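Local coordinates for protein UL37 (Suid herpesvirus 1, PDB 4K70) that serves as an inner tegument protein of the virion and probably helps control intracellular trafficking of viral particles, this chain being its N-terminal half, at residues V263-S266 with A267-H271. Sequence-based numbering, arbitrary orientation.
Sequences VRVS and AALAH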
ATOM      1  N   VAL A 263      17.053  -2.961 -29.399  1.00 32.04           N
ATOM      2  CA  VAL A 263      18.436  -2.547 -29.182  1.00 34.20           C
ATOM      3  C   VAL A 263      18.907  -2.956 -27.787  1.00 34.44           C
ATOM      4  O   VAL A 263      19.995  -3.510 -27.631  1.00 33.70           O
ATOM      5  CB  VAL A 263      18.633  -1.041 -29.381  1.00 33.74           C
ATOM      6  CG1 VAL A 263      19.995  -0.611 -28.853  1.00 39.74           C
ATOM      7  CG2 VAL A 263      18.494  -0.687 -30.860  1.00 36.73           C
ATOM      8  N   ARG A 264      18.075  -2.704 -26.783  1.00 31.36           N
ATOM      9  CA  ARG A 264      18.425  -3.040 -25.407  1.00 30.02           C
ATOM     10  C   ARG A 264      18.643  -4.536 -25.245  1.00 30.65           C
ATOM     11  O   ARG A 264      19.598  -4.960 -24.604  1.00 29.36           O
ATOM     12  CB  ARG A 264      17.354  -2.540 -24.434  1.00 31.94           C
ATOM     13  CG  ARG A 264      17.690  -2.761 -22.978  1.00 30.41           C
ATOM     14  CD  ARG A 264      17.156  -4.094 -22.451  1.00 29.63           C
ATOM     15  NE  ARG A 264      17.544  -4.273 -21.051  1.00 29.28           N
ATOM     16  CZ  ARG A 264      18.752  -4.670 -20.664  1.00 31.37           C
ATOM     17  NH1 ARG A 264      19.673  -4.967 -21.571  1.00 33.09           N
ATOM     18  NH2 ARG A 264      19.039  -4.793 -19.376  1.00 31.40           N
ATOM     19  N   VAL A 265      17.760  -5.338 -25.838  1.00 30.31           N
ATOM     20  CA  VAL A 265      17.861  -6.792 -25.729  1.00 30.27           C
ATOM     21  C   VAL A 265      19.070  -7.318 -26.510  1.00 31.54           C
ATOM     22  O   VAL A 265      19.856  -8.130 -25.997  1.00 28.53           O
ATOM     23  CB  VAL A 265      16.544  -7.493 -26.197  1.00 29.46           C
ATOM     24  CG1 VAL A 265      16.743  -8.987 -26.309  1.00 28.21           C
ATOM     25  CG2 VAL A 265      15.412  -7.178 -25.226  1.00 25.45           C
ATOM     26  N   SER A 266      19.217  -6.841 -27.745  1.00 28.32           N
ATOM     27  CA  SER A 266      20.315  -7.262 -28.614  1.00 31.70           C
ATOM     28  C   SER A 266      21.678  -6.948 -28.008  1.00 32.76           C
ATOM     29  O   SER A 266      22.602  -7.758 -28.076  1.00 36.86           O
ATOM     30  CB  SER A 266      20.202  -6.585 -29.982  1.00 34.38           C
ATOM     31  OG  SER A 266      19.080  -7.074 -30.688  1.00 35.16           O
ATOM     32  N   ALA A 267      21.797  -5.766 -27.420  1.00 28.58           N
ATOM     33  CA  ALA A 267      23.046  -5.326 -26.812  1.00 32.62           C
ATOM     34  C   ALA A 267      23.453  -6.234 -25.651  1.00 35.20           C
ATOM     35  O   ALA A 267      24.615  -6.612 -25.523  1.00 37.11           O
ATOM     36  CB  ALA A 267      22.912  -3.900 -26.339  1.00 32.59           C
ATOM     37  N   ALA A 268      22.490  -6.592 -24.807  1.00 32.83           N
ATOM     38  CA  ALA A 268      22.777  -7.482 -23.689  1.00 33.40           C
ATOM     39  C   ALA A 268      23.122  -8.879 -24.191  1.00 31.31           C
ATOM     40  O   ALA A 268      24.037  -9.517 -23.683  1.00 31.27           O
ATOM     41  CB  ALA A 268      21.600  -7.526 -22.716  1.00 30.28           C
ATOM     42  N   LEU A 269      22.396  -9.357 -25.198  1.00 28.54           N
ATOM     43  CA  LEU A 269      22.677 -10.685 -25.715  1.00 32.83           C
ATOM     44  C   LEU A 269      24.034 -10.732 -26.415  1.00 35.69           C
ATOM     45  O   LEU A 269      24.755 -11.722 -26.306  1.00 40.03           O
ATOM     46  CB  LEU A 269      21.554 -11.173 -26.641  1.00 32.69           C
ATOM     47  CG  LEU A 269      20.251 -11.586 -25.953  1.00 29.70           C
ATOM     48  CD1 LEU A 269      19.112 -11.724 -26.958  1.00 29.21           C
ATOM     49  CD2 LEU A 269      20.425 -12.890 -25.169  1.00 33.63           C
ATOM     50  N   ALA A 270      24.375  -9.660 -27.127  1.00 34.43           N
ATOM     51  CA  ALA A 270      25.630  -9.596 -27.877  1.00 38.45           C
ATOM     52  C   ALA A 270      26.832  -9.553 -26.943  1.00 35.98           C
ATOM     53  O   ALA A 270      27.925  -9.967 -27.310  1.00 38.59           O
ATOM     54  CB  ALA A 270      25.640  -8.387 -28.809  1.00 35.10           C
ATOM     55  N   HIS A 271      26.623  -9.052 -25.731  1.00 40.32           N
ATOM     56  CA  HIS A 271      27.710  -8.905 -24.769  1.00 37.86           C
ATOM     57  C   HIS A 271      27.664  -9.917 -23.637  1.00 40.01           C
ATOM     58  O   HIS A 271      28.596  -9.996 -22.839  1.00 45.88           O
ATOM     59  CB  HIS A 271      27.720  -7.490 -24.187  1.00 39.53           C
ATOM     60  CG  HIS A 271      28.239  -6.458 -25.135  1.00 41.58           C
ATOM     61  ND1 HIS A 271      27.473  -5.927 -26.152  1.00 44.20           N
ATOM     62  CD2 HIS A 271      29.456  -5.874 -25.240  1.00 42.34           C
ATOM     63  CE1 HIS A 271      28.192  -5.053 -26.834  1.00 45.21           C
ATOM     64  NE2 HIS A 271      29.398  -5.004 -26.301  1.00 44.77           N
TER
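Ser-266 and Ala-267 are adjacent in the last turns of helix 260-271, and each bonds through its backbone to a residue one turn away, an example of the i to i+4 pattern of an α-helix carried into its last turns. Ala-267 N donates to Val-263 O at 2.9 Å, and its methyl lies against the same acceptor. Ser-266 O in turn receives Ala-270 N at 2.8 Å, while the serine side chain turns back: OG stands anti to the carbonyl carbon (chi1 -68°), where it bonds to Glu-262 O, one turn earlier, and to Arg-286 O. This buried hydroxyl therefore joins its own helix to the later chain. Ala-267 O is used at the final turn, where ND1 of His-271 meets it at 3.0 Å, in the carbonyl plane and on a lone pair, with the oxygen close to the imidazole plane.

On another face, Val-265 and Leu-269 lie side by side and point the same way, CG1 of the valine 3.7 Å from CD1 of the leucine; the backbone of the same pair is joined by Leu-269 N to Val-265 O. The Arg-264 chain bends at chi2 (-92°), and NH1 comes within 3.4 Å of Ala-268 CB, the methyl lying oblique to the guanidinium plane. Its guanidinium reaches beyond the helix, NE forming a salt bridge with Asp-220 and NH2 a hydrogen bond with Ala-274 O.

This part of helix 260-271 packs against two neighbours in this fold of helices and loops, which has no strands: Arg-264, Val-265 and Ala-268 touch helix 208-223, while Phe-235 of helix 229-240 meets both Ala-268 and Leu-269.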